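Local coordinates for protein aminopeptidase N (Francisella tularensis subsp. tularensis, PDB 5DLL) that acts as a zinc-dependent M1-family aminopeptidase, releasing N-terminal residues from peptides, and probably helps degrade intracellular peptides left by protein breakdown, at residues S129-A134 against P268-G273; L302-V307 against S344-R349; F326-K331 against N385-V390; D356-R361 against E617-E622; I400-T405 against F540-K545. All coordinates share one frame; numbering follows the deposited sequence.

Overall arrangement
All five contacts involve the zinc-binding peptidase domain, and three tie it to another domain: interaction 1 to the N-terminal domain, 5 to the Ig-like domain and 4 to the C-terminal helical domain. Interactions 2 and 3 stay within it, at the two ends of helix 328-346. The centres of 1 and 5 are about 32 Å apart, on opposite sides of the chain's centre. Along the chain 1 closes first; the segments of 3 alternate with those of both 2 and 4, and 5 falls between the two halves of 4. F540 packs on V357, I360 and R361, linking 4 with 5, while E133 and K331 form a long, weak ion pair between 1 and 3. The peptidase domain is thus the hub to which the other three are joined.

Interaction 1: S129-A134 against P268-G273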
# COMPACT_ATOMS: atom_id res chain seq x y z
N SER A 129 15.31 -17.79 9.52
CA SER A 129 14.20 -17.20 8.78
C SER A 129 14.66 -16.98 7.35
O SER A 129 15.85 -16.82 7.10
CB SER A 129 13.79 -15.87 9.43
OG SER A 129 13.10 -15.03 8.51
N THR A 130 13.72 -16.98 6.41
CA THR A 130 14.05 -16.84 4.99
C THR A 130 13.40 -15.61 4.38
O THR A 130 12.60 -14.92 5.02
CB THR A 130 13.58 -18.05 4.17
OG1 THR A 130 12.15 -18.12 4.21
CG2 THR A 130 14.18 -19.34 4.72
N GLN A 131 13.77 -15.36 3.13
CA GLN A 131 13.10 -14.40 2.27
C GLN A 131 13.53 -14.73 0.85
O GLN A 131 14.72 -14.64 0.53
CB GLN A 131 13.50 -12.97 2.64
CG GLN A 131 13.05 -11.91 1.65
CD GLN A 131 11.55 -11.88 1.46
OE1 GLN A 131 10.79 -12.04 2.42
NE2 GLN A 131 11.11 -11.67 0.22
N CYS A 132 12.59 -15.14 0.02
CA CYS A 132 12.92 -15.66 -1.30
C CYS A 132 12.41 -14.83 -2.48
O CYS A 132 12.86 -15.05 -3.61
CB CYS A 132 12.46 -17.11 -1.41
SG CYS A 132 13.29 -18.21 -0.23
N GLU A 133 11.50 -13.89 -2.26
CA GLU A 133 11.12 -12.97 -3.34
C GLU A 133 12.15 -11.85 -3.39
O GLU A 133 12.47 -11.29 -2.35
CB GLU A 133 9.72 -12.38 -3.12
CG GLU A 133 9.26 -11.46 -4.26
CD GLU A 133 7.82 -11.00 -4.12
OE1 GLU A 133 7.32 -10.93 -2.99
OE2 GLU A 133 7.19 -10.71 -5.16
N ALA A 134 12.69 -11.52 -4.57
CA ALA A 134 12.36 -12.14 -5.86
C ALA A 134 13.21 -13.39 -6.16
O ALA A 134 12.68 -14.39 -6.66
CB ALA A 134 12.53 -11.13 -6.98
N PRO A 268 10.89 -8.91 14.75
CA PRO A 268 11.33 -7.52 14.64
C PRO A 268 12.22 -7.24 13.41
O PRO A 268 13.05 -8.07 13.03
CB PRO A 268 12.12 -7.29 15.93
CG PRO A 268 11.60 -8.31 16.89
CD PRO A 268 11.31 -9.51 16.04
N ASP A 269 12.01 -6.06 12.81
CA ASP A 269 12.86 -5.56 11.72
C ASP A 269 12.85 -6.43 10.45
O ASP A 269 13.85 -6.47 9.73
CB ASP A 269 14.30 -5.36 12.21
CG ASP A 269 14.38 -4.70 13.58
OD1 ASP A 269 13.49 -3.88 13.92
OD2 ASP A 269 15.34 -5.00 14.32
N PHE A 270 11.74 -7.10 10.17
CA PHE A 270 11.61 -7.91 8.95
C PHE A 270 11.55 -7.00 7.73
O PHE A 270 10.60 -6.24 7.54
CB PHE A 270 10.38 -8.82 9.01
CG PHE A 270 10.21 -9.69 7.79
CD1 PHE A 270 11.12 -10.71 7.52
CD2 PHE A 270 9.15 -9.50 6.92
CE1 PHE A 270 10.97 -11.52 6.40
CE2 PHE A 270 8.99 -10.30 5.79
CZ PHE A 270 9.90 -11.31 5.53
N ASN A 271 12.57 -7.10 6.88
CA ASN A 271 12.81 -6.17 5.78
C ASN A 271 11.61 -5.98 4.84
O ASN A 271 11.21 -4.85 4.57
CB ASN A 271 14.03 -6.63 4.96
CG ASN A 271 14.62 -5.51 4.12
OD1 ASN A 271 14.49 -5.51 2.90
ND2 ASN A 271 15.28 -4.56 4.78
N ALA A 272 11.05 -7.08 4.34
CA ALA A 272 9.96 -7.00 3.37
C ALA A 272 8.69 -6.33 3.92
O ALA A 272 7.86 -5.86 3.15
CB ALA A 272 9.63 -8.38 2.81
N GLY A 273 8.55 -6.30 5.25
CA GLY A 273 7.39 -5.72 5.91
C GLY A 273 6.33 -6.78 6.09
O GLY A 273 5.87 -7.05 7.21
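Q131 and A272 mark the closest backbone approach, with CA atoms 8.1 Å apart, and no hydrogen bond crosses. On one side strand 128-131 runs out into a loop with a cis peptide between E133 and A134; on the other, F270-G273 folds into a type I turn closed by G273 N on F270 O at 3.1 Å. The side chains fill the gap. F270 has CG anti to its N (chi1 -179°), which carries the ring over to the strand, where Q131 OE1 lies 3.3 Å from F270 CZ. The amide and ring planes are 57° apart. T130 O approaches the ring edge, 4.0 Å from F270 CE1, near the ring plane. Q131 OE1 also sits 3.9 Å from A272 CB. What fixes the amide's rotation is its other end: Q131 NE2 donates to E133 O at 2.9 Å, in the amide plane and on a carbonyl lone pair. G273 opens the GAMEN sequence, the exopeptidase motif of M1 aminopeptidases, and the A272 side chain is about 10 Å from the zinc ion. Y122 of strand 122-123 and M275 of strand 274-275 both touch Q131 and F270, placing the contact between the N-terminal and peptidase domain sheets.

Interaction 2: L302-V307 against S344-R349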
# COMPACT_ATOMS: atom_id res chain seq x y z
N LEU A 302 -5.32 -0.93 9.57
CA LEU A 302 -4.12 -1.27 8.80
C LEU A 302 -3.66 -2.70 9.06
O LEU A 302 -3.28 -3.40 8.12
CB LEU A 302 -3.00 -0.28 9.11
CG LEU A 302 -3.20 1.12 8.53
CD1 LEU A 302 -2.26 2.13 9.18
CD2 LEU A 302 -3.03 1.11 7.01
N VAL A 303 -3.70 -3.12 10.33
CA VAL A 303 -3.39 -4.51 10.70
C VAL A 303 -4.29 -5.48 9.95
O VAL A 303 -3.84 -6.51 9.44
CB VAL A 303 -3.56 -4.75 12.22
CG1 VAL A 303 -3.59 -6.24 12.55
CG2 VAL A 303 -2.45 -4.07 13.00
N GLN A 304 -5.58 -5.14 9.89
CA GLN A 304 -6.57 -5.91 9.15
C GLN A 304 -6.22 -5.99 7.66
O GLN A 304 -6.22 -7.07 7.08
CB GLN A 304 -7.95 -5.28 9.33
CG GLN A 304 -9.12 -6.14 8.86
CD GLN A 304 -10.41 -5.36 8.71
OE1 GLN A 304 -10.45 -4.30 8.08
NE2 GLN A 304 -11.48 -5.89 9.30
N SER A 305 -5.94 -4.83 7.07
CA SER A 305 -5.60 -4.69 5.64
C SER A 305 -4.34 -5.46 5.27
O SER A 305 -4.27 -6.10 4.21
CB SER A 305 -5.39 -3.21 5.30
OG SER A 305 -4.88 -3.05 3.99
N VAL A 306 -3.33 -5.35 6.13
CA VAL A 306 -2.05 -6.03 5.95
C VAL A 306 -2.24 -7.55 5.94
O VAL A 306 -1.84 -8.23 5.00
CB VAL A 306 -1.07 -5.61 7.07
CG1 VAL A 306 0.12 -6.55 7.16
CG2 VAL A 306 -0.60 -4.17 6.86
N VAL A 307 -2.87 -8.06 7.00
CA VAL A 307 -3.13 -9.49 7.12
C VAL A 307 -4.01 -9.95 5.95
O VAL A 307 -3.74 -10.98 5.33
CB VAL A 307 -3.83 -9.83 8.46
CG1 VAL A 307 -4.30 -11.29 8.49
CG2 VAL A 307 -2.91 -9.55 9.64
N SER A 344 -13.07 -2.13 2.23
CA SER A 344 -14.27 -1.35 1.89
C SER A 344 -15.57 -1.96 2.45
O SER A 344 -16.41 -1.25 3.03
CB SER A 344 -14.38 -1.18 0.38
OG SER A 344 -13.35 -0.36 -0.12
N ASP A 345 -15.72 -3.27 2.28
CA ASP A 345 -16.90 -3.99 2.78
C ASP A 345 -17.01 -3.97 4.30
O ASP A 345 -18.07 -3.66 4.84
CB ASP A 345 -16.88 -5.44 2.28
CG ASP A 345 -17.04 -5.56 0.77
OD1 ASP A 345 -17.55 -4.61 0.13
OD2 ASP A 345 -16.65 -6.61 0.21
N LEU A 346 -15.92 -4.29 5.00
CA LEU A 346 -15.94 -4.40 6.47
C LEU A 346 -15.73 -3.07 7.22
O LEU A 346 -15.77 -3.05 8.45
CB LEU A 346 -14.89 -5.42 6.94
CG LEU A 346 -15.24 -6.91 6.78
CD1 LEU A 346 -15.34 -7.32 5.32
CD2 LEU A 346 -14.20 -7.75 7.51
N ASN A 347 -15.49 -1.98 6.49
CA ASN A 347 -15.41 -0.64 7.09
C ASN A 347 -16.28 0.33 6.28
O ASN A 347 -17.44 0.01 6.01
CB ASN A 347 -13.95 -0.17 7.21
CG ASN A 347 -13.06 -1.15 7.96
OD1 ASN A 347 -12.74 -0.94 9.13
ND2 ASN A 347 -12.66 -2.23 7.29
N SER A 348 -15.75 1.48 5.88
CA SER A 348 -16.48 2.42 5.01
C SER A 348 -15.95 2.37 3.58
O SER A 348 -14.77 2.67 3.35
CB SER A 348 -16.35 3.84 5.55
OG SER A 348 -16.97 4.76 4.67
N ARG A 349 -16.81 2.01 2.63
CA ARG A 349 -16.41 1.92 1.22
C ARG A 349 -15.93 3.25 0.68
O ARG A 349 -14.89 3.33 0.03
CB ARG A 349 -17.56 1.43 0.34
CG ARG A 349 -17.94 -0.04 0.54
CD ARG A 349 -18.59 -0.63 -0.70
NE ARG A 349 -17.73 -0.46 -1.87
CZ ARG A 349 -16.79 -1.31 -2.27
NH1 ARG A 349 -16.55 -2.44 -1.62
NH2 ARG A 349 -16.07 -1.02 -3.35
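The side-chain nitrogen of N347 is held twice: ND2 donates to Q304 OE1 across the contact, at 3.1 Å, and to T343 O, four residues back, in helix 328-346. The bond to Q304 is fairly straight, with an N-H...O angle of 161°. It arrives in the carbonyl plane on a lone pair of OE1, and that oxygen lies close to the amide plane of N347, while the two amides stand almost perpendicular, 81° apart. Q304 reaches this far because its CG is anti to the backbone N (chi1 -168°) and the chain stays extended, projecting from helix 297-312 toward the end of helix 328-346. The other corner of the Q304 amide, NE2, lies 3.7 Å from L346 CD2, an apolar contact in which the two side chains cross at a slant. F342 also touches Q304, and W248 and D244 of helix 236-253 touch L346. Beyond N347 the chain turns toward helix 349-369, with S348 as N-cap and R349 bridging back to D345 through NH1 and OD1 at 3.0 Å. Helix 297-312 carries the zinc ligand H309 and helix 328-346 the ligand E332. The link between them here is amide to amide, a neutral bond whose strength should depend little on pH, from a nitrogen that has two acceptors.

Interaction 3: F326-K331 against N385-V390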
# COMPACT_ATOMS: atom_id res chain seq x y z
N PHE A 326 7.64 -8.85 -15.02
CA PHE A 326 6.97 -7.73 -15.71
C PHE A 326 5.46 -7.82 -15.45
O PHE A 326 4.73 -6.83 -15.52
CB PHE A 326 7.23 -7.76 -17.23
CG PHE A 326 8.68 -7.70 -17.61
CD1 PHE A 326 9.43 -8.86 -17.75
CD2 PHE A 326 9.30 -6.48 -17.84
CE1 PHE A 326 10.77 -8.81 -18.12
CE2 PHE A 326 10.63 -6.41 -18.20
CZ PHE A 326 11.37 -7.58 -18.34
N GLN A 327 5.04 -9.03 -15.13
CA GLN A 327 3.65 -9.37 -14.87
C GLN A 327 3.23 -9.09 -13.42
O GLN A 327 2.27 -9.68 -12.91
CB GLN A 327 3.45 -10.86 -15.21
CG GLN A 327 2.69 -11.15 -16.50
CD GLN A 327 3.25 -10.49 -17.75
OE1 GLN A 327 2.54 -9.75 -18.44
NE2 GLN A 327 4.50 -10.77 -18.06
N LEU A 328 3.91 -8.16 -12.76
CA LEU A 328 3.72 -7.90 -11.33
C LEU A 328 2.47 -7.07 -11.04
O LEU A 328 1.95 -7.09 -9.93
CB LEU A 328 4.98 -7.22 -10.77
CG LEU A 328 5.46 -7.60 -9.36
CD1 LEU A 328 5.47 -9.10 -9.13
CD2 LEU A 328 6.86 -7.03 -9.16
N SER A 329 1.99 -6.33 -12.05
CA SER A 329 0.71 -5.60 -11.94
C SER A 329 -0.51 -6.53 -11.90
O SER A 329 -1.62 -6.07 -11.61
CB SER A 329 0.56 -4.62 -13.11
OG SER A 329 0.50 -5.31 -14.35
N LEU A 330 -0.31 -7.81 -12.22
CA LEU A 330 -1.32 -8.85 -12.04
C LEU A 330 -1.20 -9.54 -10.67
O LEU A 330 -2.21 -9.74 -10.00
CB LEU A 330 -1.22 -9.89 -13.15
CG LEU A 330 -2.16 -11.10 -13.03
CD1 LEU A 330 -3.61 -10.65 -13.06
CD2 LEU A 330 -1.87 -12.11 -14.13
N LYS A 331 0.01 -9.92 -10.27
CA LYS A 331 0.19 -10.64 -9.00
C LYS A 331 -0.22 -9.77 -7.83
O LYS A 331 -0.90 -10.24 -6.91
CB LYS A 331 1.64 -11.10 -8.78
CG LYS A 331 1.82 -11.87 -7.47
CD LYS A 331 3.27 -12.17 -7.16
CE LYS A 331 3.97 -11.01 -6.47
NZ LYS A 331 3.71 -10.98 -5.00
N ASN A 385 13.67 -3.24 -8.14
CA ASN A 385 13.07 -2.04 -7.55
C ASN A 385 12.37 -1.12 -8.56
O ASN A 385 11.60 -0.25 -8.17
CB ASN A 385 14.12 -1.24 -6.78
CG ASN A 385 14.63 -1.98 -5.55
OD1 ASN A 385 13.86 -2.35 -4.67
ND2 ASN A 385 15.94 -2.20 -5.50
N ASN A 386 12.67 -1.31 -9.85
CA ASN A 386 11.96 -0.60 -10.93
C ASN A 386 10.47 -0.93 -10.97
O ASN A 386 9.65 -0.11 -11.37
CB ASN A 386 12.58 -0.92 -12.30
CG ASN A 386 14.02 -0.44 -12.44
OD1 ASN A 386 14.70 -0.18 -11.45
ND2 ASN A 386 14.49 -0.33 -13.68
N PHE A 387 10.13 -2.15 -10.54
CA PHE A 387 8.74 -2.62 -10.52
C PHE A 387 7.95 -2.21 -9.27
O PHE A 387 6.73 -2.14 -9.31
CB PHE A 387 8.69 -4.14 -10.65
CG PHE A 387 9.16 -4.66 -11.98
CD1 PHE A 387 8.58 -4.22 -13.16
CD2 PHE A 387 10.17 -5.62 -12.04
CE1 PHE A 387 9.01 -4.71 -14.38
CE2 PHE A 387 10.60 -6.11 -13.26
CZ PHE A 387 10.01 -5.66 -14.43
N TYR A 388 8.65 -1.97 -8.16
CA TYR A 388 7.97 -1.66 -6.89
C TYR A 388 7.58 -0.18 -6.83
O TYR A 388 8.20 0.61 -6.11
CB TYR A 388 8.86 -2.06 -5.70
CG TYR A 388 9.34 -3.50 -5.73
CD1 TYR A 388 8.59 -4.50 -6.36
CD2 TYR A 388 10.53 -3.88 -5.11
CE1 TYR A 388 9.03 -5.81 -6.39
CE2 TYR A 388 10.97 -5.20 -5.14
CZ TYR A 388 10.21 -6.16 -5.78
OH TYR A 388 10.60 -7.47 -5.82
N THR A 389 6.54 0.17 -7.58
CA THR A 389 6.09 1.55 -7.74
C THR A 389 4.58 1.64 -7.64
O THR A 389 3.88 0.65 -7.85
CB THR A 389 6.49 2.11 -9.12
OG1 THR A 389 5.96 1.26 -10.15
CG2 THR A 389 8.00 2.18 -9.27
N VAL A 390 4.09 2.84 -7.32
CA VAL A 390 2.64 3.09 -7.26
C VAL A 390 1.94 2.87 -8.61
O VAL A 390 0.80 2.42 -8.65
CB VAL A 390 2.31 4.49 -6.70
CG1 VAL A 390 2.75 4.60 -5.25
CG2 VAL A 390 2.95 5.60 -7.53
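F387 passes L328 at its CB and ends against F326. Its CB is 3.7 Å from L328 CD2, the two side chains running at about a right angle. With CG anti to the carbonyl carbon (chi1 -66°), the ring is directed to F326: CE1 lies 3.9 Å from F326 CA and equally far from F326 CD2. CZ, the tip, comes 3.6 Å from F326 CD2. The rings make an offset edge-to-face pair, the edge of F387 presented to the face of F326, with centroids 5.4 Å apart and planes at 81°. L328 serves a second ring through the same methyl. CD2 meets the edge of Y388, 3.7 Å from Y388 CE1 and near the plane of that ring, so one methyl touches both F387 CB and the tyrosine edge. Y388 is the centre of an inverse gamma turn, which leads into T389, the N-cap of helix 390-423. The contact is wholly apolar, yet the L328 side chain is only about 8 Å from the zinc ion and about 5 Å from that of its ligand E332, one turn further along helix 328-346. Y381 meets the rings of both F326 and F387, and L18 touches F326, while Y393 of helix 390-423 packs on Y388; the cluster thus fills the corner where the starts of helices 328-346 and 390-423 come together.

Interaction 4: D356-R361 against E617-E622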
# COMPACT_ATOMS: atom_id res chain seq x y z
N ASP A 356 -7.71 5.71 -1.53
CA ASP A 356 -7.04 5.06 -2.67
C ASP A 356 -6.90 6.01 -3.86
O ASP A 356 -5.90 5.95 -4.58
CB ASP A 356 -7.79 3.79 -3.10
CG ASP A 356 -7.82 2.71 -2.02
OD1 ASP A 356 -6.95 2.72 -1.12
OD2 ASP A 356 -8.72 1.84 -2.08
N VAL A 357 -7.89 6.87 -4.06
CA VAL A 357 -7.83 7.87 -5.13
C VAL A 357 -6.81 8.97 -4.82
O VAL A 357 -6.09 9.41 -5.72
CB VAL A 357 -9.21 8.51 -5.39
CG1 VAL A 357 -9.11 9.65 -6.39
CG2 VAL A 357 -10.20 7.45 -5.87
N ARG A 358 -6.75 9.42 -3.57
CA ARG A 358 -5.77 10.42 -3.15
C ARG A 358 -4.34 9.99 -3.52
O ARG A 358 -3.52 10.83 -3.88
CB ARG A 358 -5.86 10.70 -1.64
CG ARG A 358 -7.10 11.46 -1.19
CD ARG A 358 -7.51 12.54 -2.17
NE ARG A 358 -6.38 13.37 -2.57
CZ ARG A 358 -6.44 14.34 -3.47
NH1 ARG A 358 -7.59 14.61 -4.08
NH2 ARG A 358 -5.35 15.04 -3.77
N ILE A 359 -4.06 8.69 -3.44
CA ILE A 359 -2.76 8.13 -3.85
C ILE A 359 -2.54 8.25 -5.35
O ILE A 359 -1.45 8.61 -5.79
CB ILE A 359 -2.62 6.65 -3.41
CG1 ILE A 359 -2.25 6.58 -1.92
CG2 ILE A 359 -1.57 5.91 -4.23
CD1 ILE A 359 -2.27 5.18 -1.34
N ILE A 360 -3.57 7.95 -6.14
CA ILE A 360 -3.47 8.04 -7.60
C ILE A 360 -3.29 9.49 -8.06
O ILE A 360 -2.47 9.75 -8.94
CB ILE A 360 -4.70 7.43 -8.30
CG1 ILE A 360 -4.82 5.94 -7.97
CG2 ILE A 360 -4.62 7.63 -9.81
CD1 ILE A 360 -3.60 5.12 -8.32
N ARG A 361 -4.02 10.42 -7.47
CA ARG A 361 -3.90 11.83 -7.83
C ARG A 361 -2.62 12.47 -7.31
O ARG A 361 -2.07 13.36 -7.95
CB ARG A 361 -5.10 12.62 -7.32
CG ARG A 361 -6.37 12.29 -8.06
CD ARG A 361 -7.55 12.99 -7.43
NE ARG A 361 -8.75 12.85 -8.25
CZ ARG A 361 -9.97 13.20 -7.85
NH1 ARG A 361 -10.17 13.71 -6.64
NH2 ARG A 361 -11.00 13.03 -8.67
N GLU A 617 -2.99 22.05 2.93
CA GLU A 617 -2.30 23.04 2.11
C GLU A 617 -1.46 22.41 1.00
O GLU A 617 -1.40 22.93 -0.12
CB GLU A 617 -1.44 23.95 2.99
CG GLU A 617 -2.21 24.69 4.08
CD GLU A 617 -2.18 23.97 5.43
OE1 GLU A 617 -3.17 23.29 5.78
OE2 GLU A 617 -1.16 24.09 6.14
N SER A 618 -0.84 21.27 1.31
CA SER A 618 -0.02 20.54 0.33
C SER A 618 -0.86 20.01 -0.84
O SER A 618 -0.36 19.92 -1.97
CB SER A 618 0.72 19.39 1.01
OG SER A 618 -0.13 18.64 1.86
N THR A 619 -2.12 19.67 -0.58
CA THR A 619 -3.04 19.22 -1.62
C THR A 619 -3.43 20.38 -2.53
O THR A 619 -3.40 20.25 -3.75
CB THR A 619 -4.31 18.60 -1.02
OG1 THR A 619 -3.95 17.54 -0.13
CG2 THR A 619 -5.22 18.06 -2.13
N ILE A 620 -3.78 21.52 -1.93
CA ILE A 620 -4.11 22.71 -2.71
C ILE A 620 -2.93 23.15 -3.58
O ILE A 620 -3.11 23.56 -4.73
CB ILE A 620 -4.55 23.88 -1.79
CG1 ILE A 620 -5.86 23.53 -1.08
CG2 ILE A 620 -4.71 25.17 -2.59
CD1 ILE A 620 -6.14 24.37 0.15
N ALA A 621 -1.72 23.04 -3.03
CA ALA A 621 -0.49 23.37 -3.75
C ALA A 621 -0.28 22.56 -5.04
O ALA A 621 0.38 23.03 -5.96
CB ALA A 621 0.71 23.21 -2.83
N GLU A 622 -0.83 21.35 -5.08
CA GLU A 622 -0.76 20.51 -6.28
C GLU A 622 -1.50 21.12 -7.48
O GLU A 622 -1.21 20.78 -8.63
CB GLU A 622 -1.31 19.10 -5.99
CG GLU A 622 -0.49 18.30 -4.99
CD GLU A 622 -1.19 17.05 -4.47
OE1 GLU A 622 -2.36 16.79 -4.85
OE2 GLU A 622 -0.57 16.30 -3.68
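The ionic part pairs R358 with E622: NH2 and OE1 are 3.6 Å apart, a long salt bridge with no hydrogen bond. The carboxylate oxygen sits at the edge of the guanidinium, in its plane, and the two flat groups are nearly coplanar, 11° apart. R358 has two modelled conformers and this account holds for one, so the long bridge is doubtful. Its chain is bent at both chi2 and chi3, which turns the guanidinium toward the partner helix, whereas E622 stretches out extended beyond CG. Van der Waals contact comes from T619, whose methyl CG2 lies 3.4 Å from R358 NH2; CG2 is anti to the backbone N (chi1 -55° for OG1), facing the arginine. This joins helix 349-369 of the peptidase domain to the short helix 617-621 of the C-terminal helical domain, which belongs to an ARM-repeat family. Aromatic and charged neighbours surround the contact: W569 of helix 565-581 touches both R358 and R361, and R358 NH1 lies at the in-plane edge of the R361 guanidinium. D570 forms a salt bridge with R361, and would offset part of the positive charge gathered here. S362 of helix 349-369 packs on E622.

Interaction 5: I400-T405 against F540-K545; sequences IRMIHT and FSAPVK
Just past R401, whose guanidinium is engaged by E341, M402 is the residue of helix 390-423 that meets S541-P543, its CA 6.5 Å from that of S541. The M402 side chain does the work: CG lies 3.1 Å from S541 O, and SD follows, 3.4 Å from P543 CD and 4.2 Å from A542 CB. An extended chi2 (170°) carries SD out to the proline, and the bend at chi3 sets only the course of CE. P543 is the centre of an inverse gamma turn in the loop preceding strand 545-547, an outer strand of the Ig-like domain, so the peptidase-domain helix packs on the loop that leads into this domain's outer strand. I403 touches F433 and M437 of helix 430-439. At T405, OG1 returns to R401 O at 3.0 Å, from above the carbonyl plane, and the side chain stays just short of contact with S541. S541 OG binds P496 O.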
# COMPACT_ATOMS: atom_id res chain seq x y z
N ILE A 400 -7.73 -3.28 -12.77
CA ILE A 400 -8.56 -4.43 -12.41
C ILE A 400 -9.95 -3.97 -11.96
O ILE A 400 -10.95 -4.62 -12.27
CB ILE A 400 -7.85 -5.28 -11.33
CG1 ILE A 400 -6.74 -6.09 -12.00
CG2 ILE A 400 -8.83 -6.21 -10.62
CD1 ILE A 400 -5.48 -6.20 -11.17
N ARG A 401 -9.99 -2.85 -11.25
CA ARG A 401 -11.24 -2.22 -10.84
C ARG A 401 -12.07 -1.74 -12.04
O ARG A 401 -13.29 -1.80 -12.02
CB ARG A 401 -10.96 -1.05 -9.89
CG ARG A 401 -12.20 -0.32 -9.41
CD ARG A 401 -11.84 0.74 -8.38
NE ARG A 401 -11.34 0.15 -7.15
CZ ARG A 401 -12.09 -0.43 -6.22
NH1 ARG A 401 -13.41 -0.53 -6.37
NH2 ARG A 401 -11.53 -0.94 -5.13
N MET A 402 -11.39 -1.26 -13.08
CA MET A 402 -12.07 -0.82 -14.30
C MET A 402 -12.78 -1.96 -15.03
O MET A 402 -13.76 -1.72 -15.73
CB MET A 402 -11.08 -0.14 -15.25
CG MET A 402 -11.01 1.37 -15.09
SD MET A 402 -9.65 2.09 -16.02
CE MET A 402 -10.11 1.65 -17.69
N ILE A 403 -12.28 -3.18 -14.87
CA ILE A 403 -12.92 -4.36 -15.44
C ILE A 403 -14.13 -4.75 -14.58
O ILE A 403 -15.15 -5.19 -15.11
CB ILE A 403 -11.96 -5.56 -15.55
CG1 ILE A 403 -10.73 -5.19 -16.40
CG2 ILE A 403 -12.66 -6.75 -16.17
CD1 ILE A 403 -9.59 -6.19 -16.30
N HIS A 404 -14.00 -4.59 -13.27
CA HIS A 404 -15.13 -4.74 -12.36
C HIS A 404 -16.27 -3.79 -12.74
O HIS A 404 -17.43 -4.18 -12.76
CB HIS A 404 -14.70 -4.49 -10.91
CG HIS A 404 -15.77 -4.77 -9.91
ND1 HIS A 404 -16.79 -3.88 -9.64
CD2 HIS A 404 -15.99 -5.84 -9.11
CE1 HIS A 404 -17.59 -4.39 -8.72
NE2 HIS A 404 -17.12 -5.58 -8.38
N THR A 405 -15.91 -2.54 -13.04
CA THR A 405 -16.88 -1.51 -13.45
C THR A 405 -17.59 -1.89 -14.75
O THR A 405 -18.81 -1.72 -14.88
CB THR A 405 -16.19 -0.14 -13.62
OG1 THR A 405 -15.48 0.19 -12.42
CG2 THR A 405 -17.19 0.96 -13.91
N PHE A 540 -14.42 7.51 -9.14
CA PHE A 540 -13.18 7.61 -9.90
C PHE A 540 -13.06 6.39 -10.82
O PHE A 540 -12.14 5.57 -10.69
CB PHE A 540 -12.00 7.73 -8.93
CG PHE A 540 -10.73 8.24 -9.56
CD1 PHE A 540 -10.67 9.54 -10.06
CD2 PHE A 540 -9.59 7.45 -9.60
CE1 PHE A 540 -9.49 10.02 -10.62
CE2 PHE A 540 -8.42 7.93 -10.15
CZ PHE A 540 -8.37 9.22 -10.66
N SER A 541 -14.01 6.27 -11.75
CA SER A 541 -14.17 5.06 -12.55
C SER A 541 -12.96 4.76 -13.44
O SER A 541 -12.70 3.60 -13.74
CB SER A 541 -15.45 5.13 -13.39
OG SER A 541 -15.46 6.25 -14.26
N ALA A 542 -12.24 5.81 -13.84
CA ALA A 542 -11.00 5.68 -14.61
C ALA A 542 -9.90 6.59 -14.03
O ALA A 542 -10.21 7.69 -13.56
CB ALA A 542 -11.25 6.02 -16.07
N PRO A 543 -8.63 6.14 -14.07
CA PRO A 543 -7.50 6.94 -13.58
C PRO A 543 -7.08 8.04 -14.56
O PRO A 543 -6.06 7.91 -15.25
CB PRO A 543 -6.40 5.90 -13.38
CG PRO A 543 -6.68 4.87 -14.42
CD PRO A 543 -8.18 4.82 -14.56
N VAL A 544 -7.85 9.12 -14.58
CA VAL A 544 -7.68 10.20 -15.56
C VAL A 544 -7.86 11.58 -14.91
O VAL A 544 -8.53 11.71 -13.88
CB VAL A 544 -8.69 10.06 -16.72
CG1 VAL A 544 -8.48 8.76 -17.47
CG2 VAL A 544 -10.13 10.14 -16.22
N LYS A 545 -7.24 12.59 -15.52
CA LYS A 545 -7.57 13.99 -15.23
C LYS A 545 -8.83 14.35 -16.01
O LYS A 545 -9.06 13.82 -17.10
CB LYS A 545 -6.44 14.95 -15.63
CG LYS A 545 -5.15 14.81 -14.84
CD LYS A 545 -4.30 16.07 -14.97
CE LYS A 545 -2.80 15.77 -14.94
NZ LYS A 545 -2.32 15.23 -13.64